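Long-range contacts in PrgZ (Enterococcus faecalis, PDB 4FAJ), which acts as an extracellular, membrane-anchored receptor that binds a peptide pheromone and probably hands it on for transport across the membrane: residues A[370-375]-A[474-479]; A[494-499]-A[518-523]. One frame throughout, in Å; residues are numbered along the deposited sequence.

Contact 1 (A[370-375]-A[474-479]). With ZN (zinc ion), chain H.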
# COMPACT_ATOMS: atom_id res chain seq x y z
N GLU A 370 6.79 5.55 14.10
CA GLU A 370 7.37 4.22 14.34
C GLU A 370 7.77 3.48 13.06
O GLU A 370 7.89 2.26 13.07
CB GLU A 370 6.43 3.30 15.15
CG GLU A 370 5.68 3.95 16.30
CD GLU A 370 6.58 4.62 17.29
OE1 GLU A 370 7.75 4.18 17.46
OE2 GLU A 370 6.11 5.59 17.93
N MET A 371 7.96 4.21 11.97
CA MET A 371 8.28 3.60 10.69
C MET A 371 9.76 3.78 10.40
O MET A 371 10.48 2.81 10.17
CB MET A 371 7.44 4.23 9.58
CG MET A 371 7.71 3.73 8.17
SD MET A 371 7.02 4.86 6.93
CE MET A 371 8.33 6.08 6.78
N ALA A 372 10.20 5.04 10.38
CA ALA A 372 11.54 5.39 9.93
C ALA A 372 12.28 6.17 11.01
O ALA A 372 11.76 7.16 11.53
CB ALA A 372 11.47 6.19 8.67
N PHE A 373 13.50 5.73 11.32
CA PHE A 373 14.33 6.37 12.34
C PHE A 373 15.67 6.82 11.74
O PHE A 373 16.25 6.15 10.89
CB PHE A 373 14.58 5.41 13.51
CG PHE A 373 13.32 4.96 14.19
CD1 PHE A 373 12.80 5.68 15.26
CD2 PHE A 373 12.65 3.82 13.77
CE1 PHE A 373 11.62 5.27 15.89
CE2 PHE A 373 11.48 3.40 14.39
CZ PHE A 373 10.97 4.14 15.46
N ASN A 374 16.14 7.98 12.19
CA ASN A 374 17.38 8.56 11.69
C ASN A 374 18.55 7.66 12.08
O ASN A 374 18.68 7.29 13.25
CB ASN A 374 17.55 9.95 12.31
CG ASN A 374 18.63 10.78 11.63
OD1 ASN A 374 19.66 10.28 11.19
ND2 ASN A 374 18.39 12.08 11.56
N PRO A 375 19.40 7.27 11.11
CA PRO A 375 20.58 6.46 11.44
C PRO A 375 21.51 7.13 12.44
O PRO A 375 22.03 6.47 13.34
CB PRO A 375 21.28 6.30 10.09
CG PRO A 375 20.21 6.40 9.11
CD PRO A 375 19.27 7.46 9.65
N ALA A 474 10.81 0.99 4.78
CA ALA A 474 10.96 1.89 5.95
C ALA A 474 11.78 3.15 5.68
O ALA A 474 12.84 3.35 6.27
CB ALA A 474 11.57 1.12 7.15
N ASP A 475 11.30 3.99 4.77
CA ASP A 475 11.93 5.26 4.49
C ASP A 475 10.82 6.26 4.19
O ASP A 475 9.83 5.90 3.52
CB ASP A 475 12.93 5.15 3.33
CG ASP A 475 13.75 6.41 3.14
OD1 ASP A 475 13.23 7.39 2.59
OD2 ASP A 475 14.94 6.42 3.56
N PRO A 476 10.96 7.51 4.67
CA PRO A 476 9.92 8.51 4.42
C PRO A 476 9.56 8.69 2.94
O PRO A 476 8.40 9.03 2.63
CB PRO A 476 10.51 9.80 4.99
CG PRO A 476 11.59 9.41 5.88
CD PRO A 476 12.04 8.01 5.54
N ILE A 477 10.50 8.42 2.04
CA ILE A 477 10.27 8.61 0.61
C ILE A 477 9.17 7.67 0.05
O ILE A 477 8.55 7.99 -0.94
CB ILE A 477 11.58 8.48 -0.22
CG1 ILE A 477 11.46 9.07 -1.63
CG2 ILE A 477 12.00 7.02 -0.36
CD1 ILE A 477 10.94 10.48 -1.74
N SER A 478 8.90 6.53 0.70
CA SER A 478 7.79 5.67 0.24
C SER A 478 6.48 6.48 0.22
O SER A 478 5.70 6.39 -0.74
CB SER A 478 7.66 4.40 1.10
OG SER A 478 6.57 3.60 0.64
N PHE A 479 6.26 7.31 1.25
CA PHE A 479 5.11 8.22 1.27
C PHE A 479 5.27 9.46 0.40
O PHE A 479 4.36 9.81 -0.38
CB PHE A 479 4.84 8.68 2.69
CG PHE A 479 4.05 7.70 3.50
CD1 PHE A 479 4.68 6.64 4.11
CD2 PHE A 479 2.67 7.84 3.64
CE1 PHE A 479 3.96 5.72 4.85
CE2 PHE A 479 1.94 6.92 4.40
CZ PHE A 479 2.59 5.86 4.98
ZN ZN H . 7.77 6.31 19.10

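Contact 2 (A[494-499]-A[518-523])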
# COMPACT_ATOMS: atom_id res chain seq x y z
N TYR A 494 -1.72 17.29 -7.02
CA TYR A 494 -0.89 18.31 -6.37
C TYR A 494 0.43 18.48 -7.12
O TYR A 494 1.04 17.49 -7.52
CB TYR A 494 -0.64 17.91 -4.92
CG TYR A 494 0.41 18.72 -4.20
CD1 TYR A 494 0.09 19.95 -3.63
CD2 TYR A 494 1.72 18.26 -4.06
CE1 TYR A 494 1.05 20.70 -2.95
CE2 TYR A 494 2.69 19.01 -3.38
CZ TYR A 494 2.34 20.23 -2.82
OH TYR A 494 3.28 20.98 -2.15
N SER A 495 0.88 19.72 -7.31
CA SER A 495 2.17 19.98 -7.93
C SER A 495 2.89 21.19 -7.36
O SER A 495 2.42 22.34 -7.45
CB SER A 495 2.05 20.18 -9.45
OG SER A 495 3.35 20.36 -10.01
N ASN A 496 4.04 20.93 -6.76
CA ASN A 496 4.93 21.96 -6.28
C ASN A 496 6.33 21.54 -6.72
O ASN A 496 6.83 20.48 -6.32
CB ASN A 496 4.82 22.12 -4.76
CG ASN A 496 5.73 23.20 -4.20
OD1 ASN A 496 6.90 23.28 -4.56
ND2 ASN A 496 5.20 24.02 -3.30
N LYS A 497 6.95 22.34 -7.57
CA LYS A 497 8.24 21.97 -8.17
C LYS A 497 9.38 22.01 -7.16
O LYS A 497 10.38 21.31 -7.30
CB LYS A 497 8.57 22.90 -9.33
CG LYS A 497 7.53 22.91 -10.42
CD LYS A 497 7.42 21.56 -11.07
CE LYS A 497 6.51 21.62 -12.27
NZ LYS A 497 7.07 20.81 -13.37
N ASN A 498 9.22 22.84 -6.14
CA ASN A 498 10.22 22.89 -5.07
C ASN A 498 10.14 21.66 -4.17
O ASN A 498 11.19 21.15 -3.73
CB ASN A 498 10.06 24.20 -4.31
CG ASN A 498 9.98 25.37 -5.26
OD1 ASN A 498 10.83 25.53 -6.13
ND2 ASN A 498 8.91 26.13 -5.14
N TYR A 499 8.92 21.15 -3.93
CA TYR A 499 8.71 19.86 -3.27
C TYR A 499 9.38 18.74 -4.07
O TYR A 499 10.13 17.95 -3.50
CB TYR A 499 7.21 19.57 -3.09
CG TYR A 499 6.85 18.24 -2.48
CD1 TYR A 499 6.64 18.11 -1.10
CD2 TYR A 499 6.68 17.10 -3.27
CE1 TYR A 499 6.28 16.90 -0.54
CE2 TYR A 499 6.32 15.87 -2.71
CZ TYR A 499 6.13 15.78 -1.34
OH TYR A 499 5.78 14.59 -0.76
N GLU A 518 7.98 17.48 3.47
CA GLU A 518 6.71 17.19 4.18
C GLU A 518 6.05 18.48 4.65
O GLU A 518 4.84 18.68 4.44
CB GLU A 518 6.95 16.23 5.36
CG GLU A 518 5.66 15.71 5.98
CD GLU A 518 5.89 14.86 7.22
OE1 GLU A 518 6.98 14.92 7.80
OE2 GLU A 518 4.93 14.15 7.63
N LYS A 519 6.84 19.38 5.23
CA LYS A 519 6.31 20.65 5.71
C LYS A 519 5.75 21.52 4.57
O LYS A 519 4.70 22.13 4.73
CB LYS A 519 7.37 21.41 6.52
CG LYS A 519 7.74 20.74 7.83
CD LYS A 519 8.85 21.49 8.54
CE LYS A 519 9.39 20.66 9.68
NZ LYS A 519 10.49 21.36 10.39
N LEU A 520 6.44 21.58 3.43
CA LEU A 520 5.94 22.32 2.27
C LEU A 520 4.58 21.74 1.80
O LEU A 520 3.64 22.48 1.51
CB LEU A 520 6.96 22.27 1.14
CG LEU A 520 6.67 23.03 -0.15
CD1 LEU A 520 6.29 24.48 0.14
CD2 LEU A 520 7.88 22.96 -1.09
N LEU A 521 4.47 20.42 1.75
CA LEU A 521 3.21 19.76 1.38
C LEU A 521 2.08 20.14 2.35
O LEU A 521 0.95 20.43 1.94
CB LEU A 521 3.41 18.25 1.35
CG LEU A 521 2.21 17.35 1.06
CD1 LEU A 521 1.52 17.75 -0.25
CD2 LEU A 521 2.69 15.91 1.00
N ILE A 522 2.39 20.16 3.64
CA ILE A 522 1.39 20.52 4.66
C ILE A 522 1.06 22.02 4.63
O ILE A 522 -0.11 22.41 4.76
CB ILE A 522 1.85 20.05 6.07
CG1 ILE A 522 1.71 18.53 6.15
CG2 ILE A 522 1.03 20.74 7.17
CD1 ILE A 522 2.49 17.89 7.22
N ASN A 523 2.08 22.84 4.39
CA ASN A 523 1.87 24.28 4.30
C ASN A 523 1.03 24.67 3.08
O ASN A 523 0.28 25.64 3.14
CB ASN A 523 3.21 25.02 4.27
CG ASN A 523 3.94 24.93 5.60
OD1 ASN A 523 3.37 24.46 6.60
ND2 ASN A 523 5.17 25.39 5.63

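Contact 1 (A[370-375]-A[474-479])
The capped turn that leads into helix 477-480 receives Met371 and Ala372 from the long loop between strand 361-362 and helix 391-402. The closest backbone approach pairs Ala372 with Ala474, whose CA atoms are 5.3 Å apart. Met371 makes the largest share of the contact. Its CG is anti to the backbone N (chi1 178°) and the chain stays extended through chi2, carrying the sulfur toward the Phe479 ring; a bend at chi3 then turns Met371 CE onto the Asp475-Pro476 peptide, 3.6 Å from Asp475 O. On the way Met371 SD passes 3.8 Å from Phe479 CE1, a Met-aromatic contact in which the two side chains cross obliquely. An unbranched, flexible thioether suits a place where one chain must follow both a ring and a peptide group.

The family is that of extracellular solute-binding proteins with the PBP2 (OppA-like) fold, and here a loop packs on the segment that follows strand 464-470. Asp475 stiffens that segment: its OD1 takes Ile477 N through the anti lone pair in a nearly straight capping bond of 3.0 Å, and the same oxygen is salt-bridged to Arg510. Asp475 O accepts from Ser478 N. Pro476 fits the lead-in to the helix because it has no N-H that would need an acceptor, and its CD meets Ala372 CB at 3.7 Å. A methyl this small allows the two backbones to come close; Ala474 CB likewise lies 3.6 Å from Met371 O. Behind, the Phe479 ring packs edge-to-face with Trp469, while Met371 also touches Ala317 of strand 311-324. Glu370, next to Met371 in sequence, turns the other way and binds a zinc ion through OE2 at 2.2 Å.

Contact 2 (A[494-499]-A[518-523])
Tyr499, in the first turn of helix 497-502, faces Leu520 on helix 510-524 with their CA atoms 6.7 Å apart, and the loop residues Tyr494 and Asn496 complete the approach. At the N-cap, Asn496 OD1 takes Tyr499 N at 3.0 Å, the donor standing well above the carbonyl plane, and receives a weaker bond from Asn498 N; a short side chain with an acceptor at its end is what this position needs. Leu520 comes from the opposite direction and meets the cap amide with its branch: its CG is 3.6 Å from Asn496 ND2, and its CD2 reaches Tyr499 N at 3.5 Å.

Leu521 sends one methyl to each of two tyrosines. Leu521 CD1 lies over one face of the Tyr494 ring, 3.7 Å from the centroid and 17° off the normal, a CH-pi contact, while Asn496 N borders the other face. Tyr494, with CG anti to the backbone N (chi1 169°), turns its Leu521-covered face toward helix 510-524. On the other branch Leu521 CD2 meets Tyr499 OH at 3.8 Å, and its CB touches Tyr499 CE1.

The polar ends find partners: Asp524 OD2 is hydrogen-bonded to both Tyr494 OH and Asn496 ND2, and Tyr499 OH to Leu480 O. Apolar packing therefore joins the two helices, while a carboxylate beside the interface fixes the tyrosine hydroxyl and the cap amide, probably limiting rotation of both side chains.

How the contacts relate
From the N terminus, the chain first meets 370-375, then runs through helices 391-402, 421-437 and 450-459 and strands 412-418, 442-448 and 464-470 before 474-479 closes contact 1 across 98 intervening residues. Contact 2 opens only afterwards and closes a much shorter loop of 18 residues, so the two lie in series and neither nest nor cross. Their centres are 18 Å apart, and their nearest atoms approach to about 5 Å without touching. Contact 1 ties the loop after strand 361-362 to the segment after strand 464-470, while contact 2 joins helices 497-502 and 510-524. Helix 510-524 connects them: Arg510 and Trp511 near its start meet contact 1, and 518-523, farther along, belongs to contact 2.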